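Local coordinates for galactan 1,3-beta-galactosidase (Phanerochaete chrysosporium, PDB 7BYS), which probably hydrolyses beta-1,3-galactan chains from the end, as a family 43 glycoside hydrolase that also carries a calcium-binding carbohydrate-binding module, at residues Ile86-Asn91 / Ala169-Val174; Glu93-Phe98 / Val112-Thr117. All coordinates share one frame; numbering follows the deposited sequence.

Contact 1 of 2, residues Ile86-Asn91 / Ala169-Val174; sequences IFNQKN and ANYYNV. With NAG (2-acetamido-2-deoxy-beta-D-glucopyranose), chain D.
Asn88 and Tyr171 lie across each other, the amide nitrogen ND2 sitting 3.3 Å above the middle of the phenol ring while one of its N-H groups goes to Ala169 O, 2.9 Å from ND2 in a bond of 164°. On the opposite face of that ring Ile86 CD1 makes a CH-pi contact, 3.6 Å from the centroid. The other end of the Asn88 amide turns back: OD1 accepts Asn91 N in its carbonyl plane, closing an Asx motif. Asn170 OD1 is gripped twice, by Lys90 NZ and by Asn91 ND2, each at 2.9 Å; the lysine, bent at its last two torsions (81° and 70°), also donates to Asn91 OD1. One water joins Asn91 ND2 to Asn170 O, and a second takes Gln89 N and donates to Tyr171 OH, a hydroxyl also bonded to Gln148 O. With an alanine here in place of Asn88, Ala169 O and Asn91 N would probably lose these partners, and the Tyr171 ring its amide neighbour. Asn173, farther along, carries an N-linked NAG on ND2. An Asx motif at a strand end thus docks on a loop of the next four-stranded sheet, an inter-blade contact of the five-bladed beta-propeller of family 43.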
loop_
_atom_site.group_PDB
_atom_site.type_symbol
_atom_site.label_atom_id
_atom_site.label_comp_id
_atom_site.label_asym_id
_atom_site.label_seq_id
_atom_site.Cartn_x
_atom_site.Cartn_y
_atom_site.Cartn_z
ATOM N N ILE A 86 18.712 5.267 2.356
ATOM C CA ILE A 86 19.341 5.104 3.662
ATOM C C ILE A 86 20.498 6.090 3.798
ATOM O O ILE A 86 21.098 6.518 2.807
ATOM C CB ILE A 86 19.808 3.655 3.932
ATOM C CG1 ILE A 86 20.777 3.178 2.854
ATOM C CG2 ILE A 86 18.609 2.707 4.063
ATOM C CD1 ILE A 86 21.350 1.800 3.148
ATOM N N PHE A 87 20.816 6.448 5.040
ATOM C CA PHE A 87 21.889 7.398 5.318
ATOM C C PHE A 87 23.173 6.651 5.639
ATOM O O PHE A 87 23.187 5.763 6.501
ATOM C CB PHE A 87 21.516 8.312 6.483
ATOM C CG PHE A 87 22.577 9.328 6.827
ATOM C CD1 PHE A 87 22.867 10.373 5.958
ATOM C CD2 PHE A 87 23.281 9.234 8.016
ATOM C CE1 PHE A 87 23.841 11.320 6.283
ATOM C CE2 PHE A 87 24.255 10.174 8.342
ATOM C CZ PHE A 87 24.524 11.214 7.478
ATOM N N ASN A 88 24.240 7.021 4.947
ATOM C CA ASN A 88 25.567 6.464 5.178
ATOM C C ASN A 88 26.335 7.389 6.122
ATOM O O ASN A 88 26.704 8.510 5.745
ATOM C CB ASN A 88 26.303 6.302 3.856
ATOM C CG ASN A 88 27.602 5.547 4.016
ATOM O OD1 ASN A 88 28.571 6.083 4.542
ATOM N ND2 ASN A 88 27.622 4.296 3.587
ATOM N N GLN A 89 26.551 6.921 7.352
ATOM C CA GLN A 89 27.235 7.723 8.366
ATOM C C GLN A 89 28.700 7.956 8.020
ATOM O O GLN A 89 29.227 9.051 8.250
ATOM C CB GLN A 89 27.110 7.051 9.733
ATOM C CG GLN A 89 25.699 7.118 10.292
ATOM C CD GLN A 89 25.595 6.688 11.748
ATOM O OE1 GLN A 89 24.496 6.595 12.298
ATOM N NE2 GLN A 89 26.734 6.423 12.376
ATOM N N LYS A 90 29.380 6.938 7.490
ATOM C CA LYS A 90 30.797 7.084 7.164
ATOM C C LYS A 90 31.031 8.242 6.201
ATOM O O LYS A 90 31.999 9.001 6.353
ATOM C CB LYS A 90 31.331 5.774 6.569
ATOM C CG LYS A 90 32.782 5.843 6.099
ATOM C CD LYS A 90 33.270 4.497 5.564
ATOM C CE LYS A 90 32.834 4.258 4.123
ATOM N NZ LYS A 90 33.521 5.124 3.127
ATOM N N ASN A 91 30.154 8.409 5.209
ATOM C CA ASN A 91 30.324 9.413 4.167
ATOM C C ASN A 91 29.421 10.625 4.354
ATOM O O ASN A 91 29.510 11.568 3.559
ATOM C CB ASN A 91 30.054 8.792 2.792
ATOM C CG ASN A 91 30.981 7.638 2.486
ATOM O OD1 ASN A 91 32.110 7.588 2.972
ATOM N ND2 ASN A 91 30.514 6.706 1.666
ATOM N N ALA A 169 30.619 -0.750 2.040
ATOM C CA ALA A 169 30.560 0.251 3.097
ATOM C C ALA A 169 30.138 1.627 2.600
ATOM O O ALA A 169 29.825 2.481 3.431
ATOM C CB ALA A 169 31.909 0.333 3.827
ATOM N N ASN A 170 30.157 1.869 1.285
ATOM C CA ASN A 170 29.627 3.103 0.724
ATOM C C ASN A 170 28.152 3.000 0.383
ATOM O O ASN A 170 27.540 4.017 0.035
ATOM C CB ASN A 170 30.385 3.475 -0.548
ATOM C CG ASN A 170 31.831 3.812 -0.281
ATOM O OD1 ASN A 170 32.159 4.470 0.708
ATOM N ND2 ASN A 170 32.710 3.348 -1.159
ATOM N N TYR A 171 27.577 1.800 0.469
ATOM C CA TYR A 171 26.226 1.538 -0.045
ATOM C C TYR A 171 26.134 1.762 -1.560
ATOM O O TYR A 171 25.072 2.115 -2.084
ATOM C CB TYR A 171 25.136 2.349 0.675
ATOM C CG TYR A 171 25.067 2.263 2.188
ATOM C CD1 TYR A 171 25.584 1.182 2.897
ATOM C CD2 TYR A 171 24.429 3.273 2.908
ATOM C CE1 TYR A 171 25.473 1.120 4.295
ATOM C CE2 TYR A 171 24.310 3.218 4.295
ATOM C CZ TYR A 171 24.837 2.143 4.987
ATOM O OH TYR A 171 24.708 2.081 6.362
ATOM N N TYR A 172 27.234 1.582 -2.291
ATOM C CA TYR A 172 27.255 1.857 -3.727
ATOM C C TYR A 172 27.129 0.605 -4.577
ATOM O O TYR A 172 26.813 0.714 -5.768
ATOM C CB TYR A 172 28.566 2.540 -4.145
ATOM C CG TYR A 172 28.756 3.966 -3.683
ATOM C CD1 TYR A 172 27.739 4.680 -3.050
ATOM C CD2 TYR A 172 29.973 4.605 -3.897
ATOM C CE1 TYR A 172 27.940 5.996 -2.635
ATOM C CE2 TYR A 172 30.187 5.904 -3.484
ATOM C CZ TYR A 172 29.173 6.601 -2.862
ATOM O OH TYR A 172 29.410 7.904 -2.458
ATOM N N ASN A 173 27.380 -0.567 -4.004
ATOM C CA ASN A 173 27.496 -1.780 -4.792
ATOM C C ASN A 173 27.243 -2.972 -3.879
ATOM O O ASN A 173 27.382 -2.885 -2.657
ATOM C CB ASN A 173 28.881 -1.840 -5.452
ATOM C CG ASN A 173 29.039 -3.009 -6.389
ATOM O OD1 ASN A 173 28.073 -3.482 -6.992
ATOM N ND2 ASN A 173 30.276 -3.489 -6.512
ATOM N N VAL A 174 26.873 -4.093 -4.493
ATOM C CA VAL A 174 26.641 -5.341 -3.775
ATOM C C VAL A 174 27.953 -6.114 -3.714
ATOM O O VAL A 174 28.607 -6.313 -4.746
ATOM C CB VAL A 174 25.554 -6.163 -4.483
ATOM C CG1 VAL A 174 25.452 -7.532 -3.862
ATOM C CG2 VAL A 174 24.217 -5.428 -4.454
HETATM C C1 NAG D . 30.607 -4.608 -7.355
HETATM C C2 NAG D . 31.672 -4.274 -8.396
HETATM C C3 NAG D . 32.035 -5.451 -9.237
HETATM C C4 NAG D . 32.379 -6.651 -8.402
HETATM C C5 NAG D . 31.239 -6.952 -7.424
HETATM C C6 NAG D . 31.533 -8.170 -6.600
HETATM C C7 NAG D . 29.956 -3.146 -10.033
HETATM C C8 NAG D . 29.576 -1.898 -10.838
HETATM N N2 NAG D . 31.190 -3.122 -9.237
HETATM O O3 NAG D . 33.172 -5.108 -10.078
HETATM O O4 NAG D . 32.605 -7.780 -9.251
HETATM O O5 NAG D . 31.029 -5.796 -6.539
HETATM O O6 NAG D . 32.370 -7.822 -5.530
HETATM O O7 NAG D . 29.249 -4.106 -10.076
HETATM O O HOH W 1 25.810 4.214 7.971
HETATM O O HOH W 2 27.762 6.672 0.868
#

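Contact 2 of 2, residues Glu93-Phe98 / Val112-Thr117; sequences EYVMWF and VATAKT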
loop_
_atom_site.group_PDB
_atom_site.type_symbol
_atom_site.label_atom_id
_atom_site.label_comp_id
_atom_site.label_asym_id
_atom_site.label_seq_id
_atom_site.Cartn_x
_atom_site.Cartn_y
_atom_site.Cartn_z
ATOM N N GLU A 93 26.239 10.788 3.719
ATOM C CA GLU A 93 25.613 10.821 2.411
ATOM C C GLU A 93 24.342 9.986 2.432
ATOM O O GLU A 93 24.314 8.892 3.008
ATOM C CB GLU A 93 26.571 10.223 1.380
ATOM C CG GLU A 93 26.116 10.358 -0.047
ATOM C CD GLU A 93 27.188 9.944 -1.025
ATOM O OE1 GLU A 93 27.590 8.754 -1.003
ATOM O OE2 GLU A 93 27.641 10.806 -1.811
ATOM N N TYR A 94 23.292 10.511 1.802
ATOM C CA TYR A 94 22.068 9.755 1.570
ATOM C C TYR A 94 22.198 9.002 0.260
ATOM O O TYR A 94 22.628 9.564 -0.751
ATOM C CB TYR A 94 20.858 10.692 1.536
ATOM C CG TYR A 94 20.654 11.376 2.862
ATOM C CD1 TYR A 94 19.873 10.802 3.853
ATOM C CD2 TYR A 94 21.291 12.581 3.145
ATOM C CE1 TYR A 94 19.720 11.407 5.081
ATOM C CE2 TYR A 94 21.138 13.187 4.353
ATOM C CZ TYR A 94 20.355 12.604 5.319
ATOM O OH TYR A 94 20.213 13.236 6.529
ATOM N N VAL A 95 21.847 7.720 0.283
ATOM C CA VAL A 95 22.006 6.857 -0.877
ATOM C C VAL A 95 20.649 6.274 -1.217
ATOM O O VAL A 95 20.029 5.605 -0.376
ATOM C CB VAL A 95 23.050 5.753 -0.645
ATOM C CG1 VAL A 95 23.296 5.011 -1.935
ATOM C CG2 VAL A 95 24.358 6.366 -0.103
ATOM N N MET A 96 20.190 6.545 -2.438
ATOM C CA MET A 96 18.938 6.028 -2.968
ATOM C C MET A 96 19.221 4.849 -3.887
ATOM O O MET A 96 20.081 4.939 -4.769
ATOM C CB MET A 96 18.201 7.117 -3.750
ATOM C CG MET A 96 16.882 6.651 -4.354
ATOM S SD MET A 96 16.182 7.903 -5.465
ATOM C CE MET A 96 15.859 9.257 -4.327
ATOM N N TRP A 97 18.494 3.749 -3.690
ATOM C CA TRP A 97 18.474 2.640 -4.638
ATOM C C TRP A 97 17.074 2.511 -5.226
ATOM O O TRP A 97 16.075 2.890 -4.598
ATOM C CB TRP A 97 18.850 1.308 -3.965
ATOM C CG TRP A 97 20.301 1.196 -3.612
ATOM C CD1 TRP A 97 21.010 2.039 -2.812
ATOM C CD2 TRP A 97 21.213 0.180 -4.046
ATOM N NE1 TRP A 97 22.321 1.621 -2.732
ATOM C CE2 TRP A 97 22.466 0.474 -3.470
ATOM C CE3 TRP A 97 21.097 -0.943 -4.876
ATOM C CZ2 TRP A 97 23.603 -0.316 -3.702
ATOM C CZ3 TRP A 97 22.226 -1.732 -5.102
ATOM C CH2 TRP A 97 23.458 -1.414 -4.513
ATOM N N PHE A 98 17.000 1.999 -6.450
ATOM C CA PHE A 98 15.707 1.792 -7.084
ATOM C C PHE A 98 15.823 0.693 -8.127
ATOM O O PHE A 98 16.915 0.357 -8.586
ATOM C CB PHE A 98 15.147 3.089 -7.690
ATOM C CG PHE A 98 16.090 3.796 -8.641
ATOM C CD1 PHE A 98 16.981 4.753 -8.174
ATOM C CD2 PHE A 98 16.056 3.520 -9.998
ATOM C CE1 PHE A 98 17.825 5.432 -9.049
ATOM C CE2 PHE A 98 16.906 4.196 -10.881
ATOM C CZ PHE A 98 17.791 5.142 -10.403
ATOM N N VAL A 112 21.358 3.652 -8.648
ATOM C CA VAL A 112 21.856 4.286 -7.431
ATOM C C VAL A 112 21.971 5.787 -7.669
ATOM O O VAL A 112 22.380 6.228 -8.752
ATOM C CB VAL A 112 23.203 3.692 -6.967
ATOM C CG1 VAL A 112 23.668 4.364 -5.677
ATOM C CG2 VAL A 112 23.080 2.185 -6.771
ATOM N N ALA A 113 21.589 6.573 -6.668
ATOM C CA ALA A 113 21.762 8.021 -6.706
ATOM C C ALA A 113 22.105 8.495 -5.302
ATOM O O ALA A 113 21.804 7.820 -4.312
ATOM C CB ALA A 113 20.520 8.751 -7.247
ATOM N N THR A 114 22.752 9.659 -5.206
ATOM C CA THR A 114 23.250 10.128 -3.917
ATOM C C THR A 114 22.906 11.595 -3.688
ATOM O O THR A 114 22.659 12.355 -4.628
ATOM C CB THR A 114 24.775 9.956 -3.784
ATOM O OG1 THR A 114 25.426 10.690 -4.827
ATOM C CG2 THR A 114 25.181 8.493 -3.889
ATOM N N ALA A 115 22.906 11.992 -2.419
ATOM C CA ALA A 115 22.695 13.395 -2.090
ATOM C C ALA A 115 23.253 13.687 -0.707
ATOM O O ALA A 115 23.458 12.782 0.104
ATOM C CB ALA A 115 21.211 13.773 -2.172
ATOM N N LYS A 116 23.483 14.972 -0.438
ATOM C CA LYS A 116 23.944 15.390 0.878
ATOM C C LYS A 116 22.809 15.786 1.818
ATOM O O LYS A 116 23.049 15.952 3.021
ATOM C CB LYS A 116 24.956 16.536 0.765
ATOM C CG LYS A 116 26.153 16.202 -0.096
ATOM C CD LYS A 116 26.943 15.036 0.473
ATOM C CE LYS A 116 27.622 15.412 1.775
ATOM N NZ LYS A 116 28.619 14.379 2.182
ATOM N N THR A 117 21.589 15.922 1.317
ATOM C CA THR A 117 20.425 16.229 2.130
ATOM C C THR A 117 19.357 15.194 1.818
ATOM O O THR A 117 19.374 14.591 0.741
ATOM C CB THR A 117 19.893 17.638 1.833
ATOM O OG1 THR A 117 19.504 17.724 0.459
ATOM C CG2 THR A 117 20.979 18.678 2.114
HETATM O O HOH W 3 28.035 10.507 -4.497
#
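Val112 sets its CG2 methyl squarely over the six-membered ring of Trp97, 3.8 Å from the centroid and 13° off the normal, the two side chains running side by side. The indole takes this place with CG anti to its own carbonyl carbon (chi1 -72°), and its NE1 donates to Tyr171 O. The other Val112 branch, CG1, meets Val95 CG1 at 3.8 Å, so one valine fills in against two neighbours on the same face. Further along that face, Glu93 stretches out beyond CG and lays its carboxylate beside Thr114, OE2 lying 3.6 Å from the threonine CB. Thr114 holds OG1 between its backbone N and carbonyl carbon (chi1 59°), where a water links it to Glu93 OE2; the other carboxylate oxygen, OE1, bonds Tyr172 OH. Tyr94 and Met96 go to the other face with Ala113 and Ala115. The Tyr94 ring presents its edge to Lys116 O, 3.6 Å from CE2, while Met96 extends to SD before bending and leads away from the small alanines.

Between the strands, the hydrogen-bonded pairs Tyr94-Ala115 and Met96-Ala113 alternate with the non-hydrogen-bonded pairs Val95-Thr114 and Trp97-Val112. Met96 N reaches Ala113 O at 2.8 Å, and Tyr94 N reaches Ala115 O at the same distance.

These are the two middle strands of an antiparallel four-stranded sheet: strand 79-88 flanks strand 93-101, strand 123-128 flanks strand 109-115, and Tyr94 packs on Leu25 and Val27 of strand 22-27 in another sheet.

In the fold
From the N terminus, the chain runs through the four-stranded sheet of 22-61 into strand 79-88, whose end enters contact 1. It turns at once into strand 93-101, and contact 2 closes the short hairpin loop with strand 109-115. Strand 123-128 completes this sheet; the next sheet begins at 138-142, and its loop at 169-174 then returns to close contact 1. Contact 2 is therefore nested inside the longer loop. Contact 2 holds one sheet together internally; contact 1 ties that sheet to its successor. Their centres lie about 9 Å apart, and a probable backbone hydrogen bond from Asn88 N to Glu93 O joins the two directly.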